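Local coordinates for protein flap endonuclease 1 (Desulfurococcus amylolyticus, PDB 3ORY) that probably cleaves single-stranded 5' flaps from branched DNA during replication and repair, as flap endonucleases of the XPG family do, at residues Lys150-Leu153 against Asp154-Ile158; Asp314-Ala317 against Val318-Ile321; Val333-Ala336 against Leu337-Val341. All blocks are in the same frame, centred on the assembly; numbering follows the deposited sequence.

Interaction 1. Residues Lys150-Leu153 against Asp154-Ile158; sequences KSLL and DAMGI
L152 overlaps M156 one turn further along helix 143-156: the branch carbon CG of L152 lies 4.0 Å from SD of M156, the two side chains crossing at a slant. The extended second torsion of M156 carries SD to this place beside the leucine. L153 makes the second apolar overlap, this time with a residue beyond the helix. Its CD2 branch meets CG2 of I158 at 4.1 Å, on the flank where both also touch Y91 of strand 88-93. Between these overlaps the backbone supplies the regular helical bonds, D154 N to K150 O and A155 N to S151 O, while M156 N reaches L152 O at 2.9 Å by a more bent path (141°). The helix then closes in a Schellman motif. G157 takes a positive phi of 80°, a conformation glycine adopts readily; G157 N donates to D154 O at 3.1 Å, and I158 N turns back to L153 O at 3.0 Å. This places I158 beside L153 and starts the chain toward strand 160-162 of the central sheet. D154 lies on the more open flank, where its first torsion (chi1 -67°) brings CG back to within 3.2 Å of K150 O, and its OD1 accepts from W160 NE1 just past the turn. The helix end is thus held by two kinds of chemistry: apolar overlap on the buried sides, and a polar link from D154 to the following strand that holds one carboxylate oxygen, while the reversed backbone satisfies L153 O.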
loop_
_atom_site.group_PDB
_atom_site.type_symbol
_atom_site.label_atom_id
_atom_site.label_comp_id
_atom_site.label_asym_id
_atom_site.label_seq_id
_atom_site.Cartn_x
_atom_site.Cartn_y
_atom_site.Cartn_z
ATOM N N LYS A 150 3.509 15.001 -0.097
ATOM C CA LYS A 150 2.374 15.902 -0.291
ATOM C C LYS A 150 2.782 17.105 -1.157
ATOM O O LYS A 150 2.059 17.464 -2.080
ATOM C CB LYS A 150 1.799 16.369 1.049
ATOM C CG LYS A 150 1.054 15.274 1.826
ATOM C CD LYS A 150 0.744 15.717 3.260
ATOM C CE LYS A 150 -0.038 14.618 3.974
ATOM N NZ LYS A 150 -0.302 14.980 5.401
ATOM N N SER A 151 3.936 17.705 -0.863
ATOM C CA SER A 151 4.446 18.831 -1.659
ATOM C C SER A 151 4.660 18.443 -3.114
ATOM O O SER A 151 4.349 19.222 -4.015
ATOM C CB SER A 151 5.760 19.371 -1.085
ATOM O OG SER A 151 5.551 19.923 0.205
ATOM N N LEU A 152 5.203 17.251 -3.347
ATOM C CA LEU A 152 5.429 16.784 -4.719
ATOM C C LEU A 152 4.108 16.626 -5.490
ATOM O O LEU A 152 3.994 17.059 -6.643
ATOM C CB LEU A 152 6.233 15.476 -4.738
ATOM C CG LEU A 152 6.450 14.852 -6.127
ATOM C CD1 LEU A 152 7.279 15.785 -7.056
ATOM C CD2 LEU A 152 7.100 13.477 -6.009
ATOM N N LEU A 153 3.116 16.002 -4.854
ATOM C CA LEU A 153 1.806 15.831 -5.478
ATOM C C LEU A 153 1.172 17.178 -5.821
ATOM O O LEU A 153 0.635 17.335 -6.925
ATOM C CB LEU A 153 0.877 14.963 -4.611
ATOM C CG LEU A 153 1.371 13.523 -4.394
ATOM C CD1 LEU A 153 0.580 12.826 -3.283
ATOM C CD2 LEU A 153 1.334 12.692 -5.684
ATOM N N ASP A 154 1.250 18.140 -4.886
ATOM C CA ASP A 154 0.801 19.515 -5.142
ATOM C C ASP A 154 1.447 20.075 -6.411
ATOM O O ASP A 154 0.756 20.609 -7.286
ATOM C CB ASP A 154 1.133 20.458 -3.969
ATOM C CG ASP A 154 0.354 20.130 -2.696
ATOM O OD1 ASP A 154 -0.597 19.321 -2.750
ATOM O OD2 ASP A 154 0.715 20.686 -1.631
ATOM N N ALA A 155 2.768 19.953 -6.507
ATOM C CA ALA A 155 3.498 20.415 -7.695
ATOM C C ALA A 155 3.043 19.712 -8.982
ATOM O O ALA A 155 3.024 20.325 -10.063
ATOM C CB ALA A 155 4.993 20.253 -7.491
ATOM N N MET A 156 2.668 18.438 -8.866
ATOM C CA MET A 156 2.223 17.632 -10.020
ATOM C C MET A 156 0.751 17.871 -10.383
ATOM O O MET A 156 0.285 17.403 -11.419
ATOM C CB MET A 156 2.444 16.130 -9.760
ATOM C CG MET A 156 3.909 15.702 -9.596
ATOM S SD MET A 156 4.108 13.931 -9.234
ATOM C CE MET A 156 3.642 13.193 -10.799
ATOM N N GLY A 157 0.019 18.580 -9.528
ATOM C CA GLY A 157 -1.404 18.842 -9.760
ATOM C C GLY A 157 -2.304 17.671 -9.395
ATOM O O GLY A 157 -3.468 17.613 -9.815
ATOM N N ILE A 158 -1.763 16.756 -8.589
ATOM C CA ILE A 158 -2.461 15.547 -8.171
ATOM C C ILE A 158 -3.087 15.750 -6.789
ATOM O O ILE A 158 -2.391 16.089 -5.839
ATOM C CB ILE A 158 -1.509 14.334 -8.170
ATOM C CG1 ILE A 158 -0.900 14.114 -9.576
ATOM C CG2 ILE A 158 -2.214 13.074 -7.646
ATOM C CD1 ILE A 158 -1.911 13.686 -10.668
#

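Interaction 2. Residues Asp314-Ala317 against Val318-Ile321; sequences DPDA and VKRI
R320 folds back over the first turn of its helix to reach D316. Its CB sits 3.6 Å from the carbonyl O of D316, and CG comes closer to that same O, at 3.3 Å, because it is placed beside the R320 backbone N (chi1 -70°). CD passes D316 OD2, and a bend at chi3 (-42°) swings the guanidinium back along the helix. CZ then lies over A317, whose CA is 3.6 Å above the guanidinium plane and offset toward its rim. NH1 donates to D316 OD2 at 3.0 Å, a salt bridge that uses the anti lone pair of the oxygen and lies near the guanidinium plane. The carboxylate itself is turned 47° from that plane. NH2 ends 3.8 Å from A317 CB.

These are the first two turns of helix 315-325, with D314 as its N-cap. D314 OD1 accepts from A317 N at 3.3 Å, the N-H arriving from above the carboxylate plane, while D314 O takes V318 N in the first regular helical bond. K319 runs alongside D316, pointing the same way. Its NZ stays 4.0 Å from D316 OD1, beyond a salt bridge, and forms one instead with D324, five residues on. On helix 143-156, A155 is touched by the side chains of both A317 and V318.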
loop_
_atom_site.group_PDB
_atom_site.type_symbol
_atom_site.label_atom_id
_atom_site.label_comp_id
_atom_site.label_asym_id
_atom_site.label_seq_id
_atom_site.Cartn_x
_atom_site.Cartn_y
_atom_site.Cartn_z
ATOM N N ASP A 314 2.795 21.962 -12.211
ATOM C CA ASP A 314 3.745 23.062 -12.115
ATOM C C ASP A 314 5.161 22.488 -12.311
ATOM O O ASP A 314 5.794 22.056 -11.347
ATOM C CB ASP A 314 3.578 23.758 -10.749
ATOM C CG ASP A 314 4.502 24.968 -10.566
ATOM O OD1 ASP A 314 5.459 25.167 -11.343
ATOM O OD2 ASP A 314 4.275 25.711 -9.595
ATOM N N PRO A 315 5.644 22.442 -13.573
ATOM C CA PRO A 315 6.923 21.777 -13.870
ATOM C C PRO A 315 8.105 22.337 -13.081
ATOM O O PRO A 315 8.923 21.570 -12.566
ATOM C CB PRO A 315 7.104 22.015 -15.376
ATOM C CG PRO A 315 5.692 22.113 -15.893
ATOM C CD PRO A 315 4.953 22.866 -14.809
ATOM N N ASP A 316 8.193 23.657 -12.958
ATOM C CA ASP A 316 9.320 24.221 -12.228
ATOM C C ASP A 316 9.323 23.798 -10.754
ATOM O O ASP A 316 10.384 23.495 -10.202
ATOM C CB ASP A 316 9.386 25.735 -12.344
ATOM C CG ASP A 316 10.736 26.272 -11.910
ATOM O OD1 ASP A 316 11.690 26.146 -12.691
ATOM O OD2 ASP A 316 10.847 26.803 -10.798
ATOM N N ALA A 317 8.140 23.760 -10.138
ATOM C CA ALA A 317 8.017 23.349 -8.737
ATOM C C ALA A 317 8.439 21.889 -8.581
ATOM O O ALA A 317 9.123 21.546 -7.623
ATOM C CB ALA A 317 6.597 23.562 -8.219
ATOM N N VAL A 318 8.057 21.044 -9.539
ATOM C CA VAL A 318 8.520 19.654 -9.539
ATOM C C VAL A 318 10.053 19.602 -9.648
ATOM O O VAL A 318 10.705 18.885 -8.887
ATOM C CB VAL A 318 7.879 18.797 -10.659
ATOM C CG1 VAL A 318 8.476 17.385 -10.656
ATOM C CG2 VAL A 318 6.357 18.715 -10.491
ATOM N N LYS A 319 10.619 20.370 -10.583
ATOM C CA LYS A 319 12.076 20.431 -10.737
ATOM C C LYS A 319 12.773 20.872 -9.449
ATOM O O LYS A 319 13.766 20.266 -9.042
ATOM C CB LYS A 319 12.496 21.360 -11.874
ATOM C CG LYS A 319 14.021 21.417 -12.017
ATOM C CD LYS A 319 14.578 22.827 -12.172
ATOM C CE LYS A 319 14.082 23.787 -11.132
ATOM N NZ LYS A 319 15.077 24.869 -10.917
ATOM N N ARG A 320 12.252 21.926 -8.817
ATOM C CA ARG A 320 12.830 22.423 -7.562
ATOM C C ARG A 320 12.893 21.319 -6.499
ATOM O O ARG A 320 13.950 21.078 -5.907
ATOM C CB ARG A 320 12.087 23.668 -7.054
ATOM C CG ARG A 320 12.330 24.936 -7.922
ATOM C CD ARG A 320 11.925 26.251 -7.213
ATOM N NE ARG A 320 10.651 26.127 -6.492
ATOM C CZ ARG A 320 9.453 26.414 -7.002
ATOM N NH1 ARG A 320 9.334 26.861 -8.254
ATOM N NH2 ARG A 320 8.361 26.256 -6.253
ATOM N N ILE A 321 11.779 20.629 -6.283
ATOM C CA ILE A 321 11.737 19.518 -5.324
ATOM C C ILE A 321 12.710 18.380 -5.692
ATOM O O ILE A 321 13.597 18.030 -4.900
ATOM C CB ILE A 321 10.296 18.978 -5.146
ATOM C CG1 ILE A 321 9.405 20.057 -4.515
ATOM C CG2 ILE A 321 10.299 17.734 -4.257
ATOM C CD1 ILE A 321 7.921 19.833 -4.684
#

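Interaction 3. Residues Val333-Ala336 against Leu337-Val341; sequences VSTA and LERYV
V333 and L337 form the close apolar pair of this part of helix 330-347: CG1 of V333 and CD1 of L337 lie 3.8 Å apart, the two side chains side by side and pointing the same way. L337 CG also comes within 3.4 Å of V333 O, the acceptor for L337 N. Beside them A336 is buried, and its carbonyl O takes Y340 N in a short bond of 2.7 Å.

The outer flank is more polar and faces solvent, with few side-chain contacts across it. T335 directs its methyl group at R339, with CG2 3.3 Å above the R339 guanidinium plane, offset toward its rim and nearest to NH2. CG2 stands there because it is anti to the backbone N, which leaves OG1 beside that N (chi1 -60°), bonded to D331 O. E338 stretches out along the exposed side, its CG resting 3.2 Å from S334 O.

Three helices surround this one. A336 meets F76, Y77 and I80 of helix 70-84, while V333 and L337 touch helix 315-325 through L322, V323 and V318. Y340 OH hydrogen-bonds to M156 O at the end of helix 143-156, and the Y340 side chain also touches I158 and P313.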
loop_
_atom_site.group_PDB
_atom_site.type_symbol
_atom_site.label_atom_id
_atom_site.label_comp_id
_atom_site.label_asym_id
_atom_site.label_seq_id
_atom_site.Cartn_x
_atom_site.Cartn_y
_atom_site.Cartn_z
ATOM N N VAL A 333 14.159 14.021 -15.220
ATOM C CA VAL A 333 12.986 14.727 -14.707
ATOM C C VAL A 333 12.313 15.573 -15.796
ATOM O O VAL A 333 11.089 15.530 -15.952
ATOM C CB VAL A 333 13.318 15.563 -13.439
ATOM C CG1 VAL A 333 12.171 16.484 -13.079
ATOM C CG2 VAL A 333 13.651 14.634 -12.282
ATOM N N SER A 334 13.108 16.326 -16.554
ATOM C CA SER A 334 12.563 17.163 -17.637
ATOM C C SER A 334 11.840 16.353 -18.722
ATOM O O SER A 334 10.732 16.709 -19.127
ATOM C CB SER A 334 13.648 18.045 -18.254
ATOM O OG SER A 334 14.228 18.886 -17.270
ATOM N N THR A 335 12.476 15.273 -19.183
ATOM C CA THR A 335 11.871 14.360 -20.162
ATOM C C THR A 335 10.535 13.792 -19.643
ATOM O O THR A 335 9.529 13.814 -20.356
ATOM C CB THR A 335 12.850 13.213 -20.555
ATOM O OG1 THR A 335 14.038 13.775 -21.122
ATOM C CG2 THR A 335 12.229 12.283 -21.572
ATOM N N ALA A 336 10.524 13.312 -18.397
ATOM C CA ALA A 336 9.293 12.786 -17.804
ATOM C C ALA A 336 8.204 13.859 -17.711
ATOM O O ALA A 336 7.040 13.592 -18.019
ATOM C CB ALA A 336 9.565 12.166 -16.434
ATOM N N LEU A 337 8.581 15.067 -17.286
ATOM C CA LEU A 337 7.628 16.178 -17.207
ATOM C C LEU A 337 7.014 16.528 -18.574
ATOM O O LEU A 337 5.804 16.752 -18.674
ATOM C CB LEU A 337 8.276 17.416 -16.574
ATOM C CG LEU A 337 8.433 17.396 -15.047
ATOM C CD1 LEU A 337 9.352 18.535 -14.611
ATOM C CD2 LEU A 337 7.066 17.452 -14.333
ATOM N N GLU A 338 7.847 16.565 -19.613
ATOM C CA GLU A 338 7.369 16.769 -20.985
ATOM C C GLU A 338 6.236 15.799 -21.311
ATOM O O GLU A 338 5.163 16.211 -21.759
ATOM C CB GLU A 338 8.496 16.554 -21.992
ATOM C CG GLU A 338 9.618 17.567 -21.959
ATOM C CD GLU A 338 10.731 17.204 -22.935
ATOM O OE1 GLU A 338 10.501 16.330 -23.798
ATOM O OE2 GLU A 338 11.830 17.784 -22.834
ATOM N N ARG A 339 6.478 14.512 -21.079
ATOM C CA ARG A 339 5.469 13.483 -21.328
ATOM C C ARG A 339 4.273 13.618 -20.388
ATOM O O ARG A 339 3.125 13.485 -20.815
ATOM C CB ARG A 339 6.087 12.086 -21.223
ATOM C CG ARG A 339 6.853 11.674 -22.465
ATOM C CD ARG A 339 7.971 10.705 -22.135
ATOM N NE ARG A 339 8.930 10.615 -23.241
ATOM C CZ ARG A 339 10.112 10.002 -23.171
ATOM N NH1 ARG A 339 10.912 9.977 -24.228
ATOM N NH2 ARG A 339 10.501 9.417 -22.039
ATOM N N TYR A 340 4.547 13.909 -19.117
ATOM C CA TYR A 340 3.492 13.999 -18.119
ATOM C C TYR A 340 2.500 15.120 -18.403
ATOM O O TYR A 340 1.292 14.900 -18.312
ATOM C CB TYR A 340 4.071 14.136 -16.701
ATOM C CG TYR A 340 3.038 14.408 -15.625
ATOM C CD1 TYR A 340 2.007 13.492 -15.355
ATOM C CD2 TYR A 340 3.100 15.573 -14.858
ATOM C CE1 TYR A 340 1.060 13.742 -14.344
ATOM C CE2 TYR A 340 2.163 15.831 -13.845
ATOM C CZ TYR A 340 1.146 14.911 -13.601
ATOM O OH TYR A 340 0.226 15.184 -12.612
ATOM N N VAL A 341 2.995 16.309 -18.748
ATOM C CA VAL A 341 2.090 17.435 -19.023
ATOM C C VAL A 341 1.172 17.159 -20.223
ATOM O O VAL A 341 -0.010 17.512 -20.203
ATOM C CB VAL A 341 2.813 18.815 -19.144
ATOM C CG1 VAL A 341 3.500 19.182 -17.818
ATOM C CG2 VAL A 341 3.804 18.855 -20.304
#

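Overall arrangement
The three helical contacts lie on the same side of the chain's centre and touch one another pairwise. Interactions 1 and 2 have centres 9 Å apart and meet where A155 O approaches D314 N at 2.7 Å, a probable hydrogen bond tying a helix end to a helix start; the CB atoms of A155 and A317 pack beside it at 3.7 Å. Interaction 2 meets interaction 3, 11 Å away between centres, through V318 CG1 and L337 CD2 at 3.9 Å. The centres of interactions 1 and 3 are about 14 Å apart. These two are joined by Y340 OH and M156 O, 2.5 Å from each other. V318 thus lies between L152 and M156 on one helix and L337 on another.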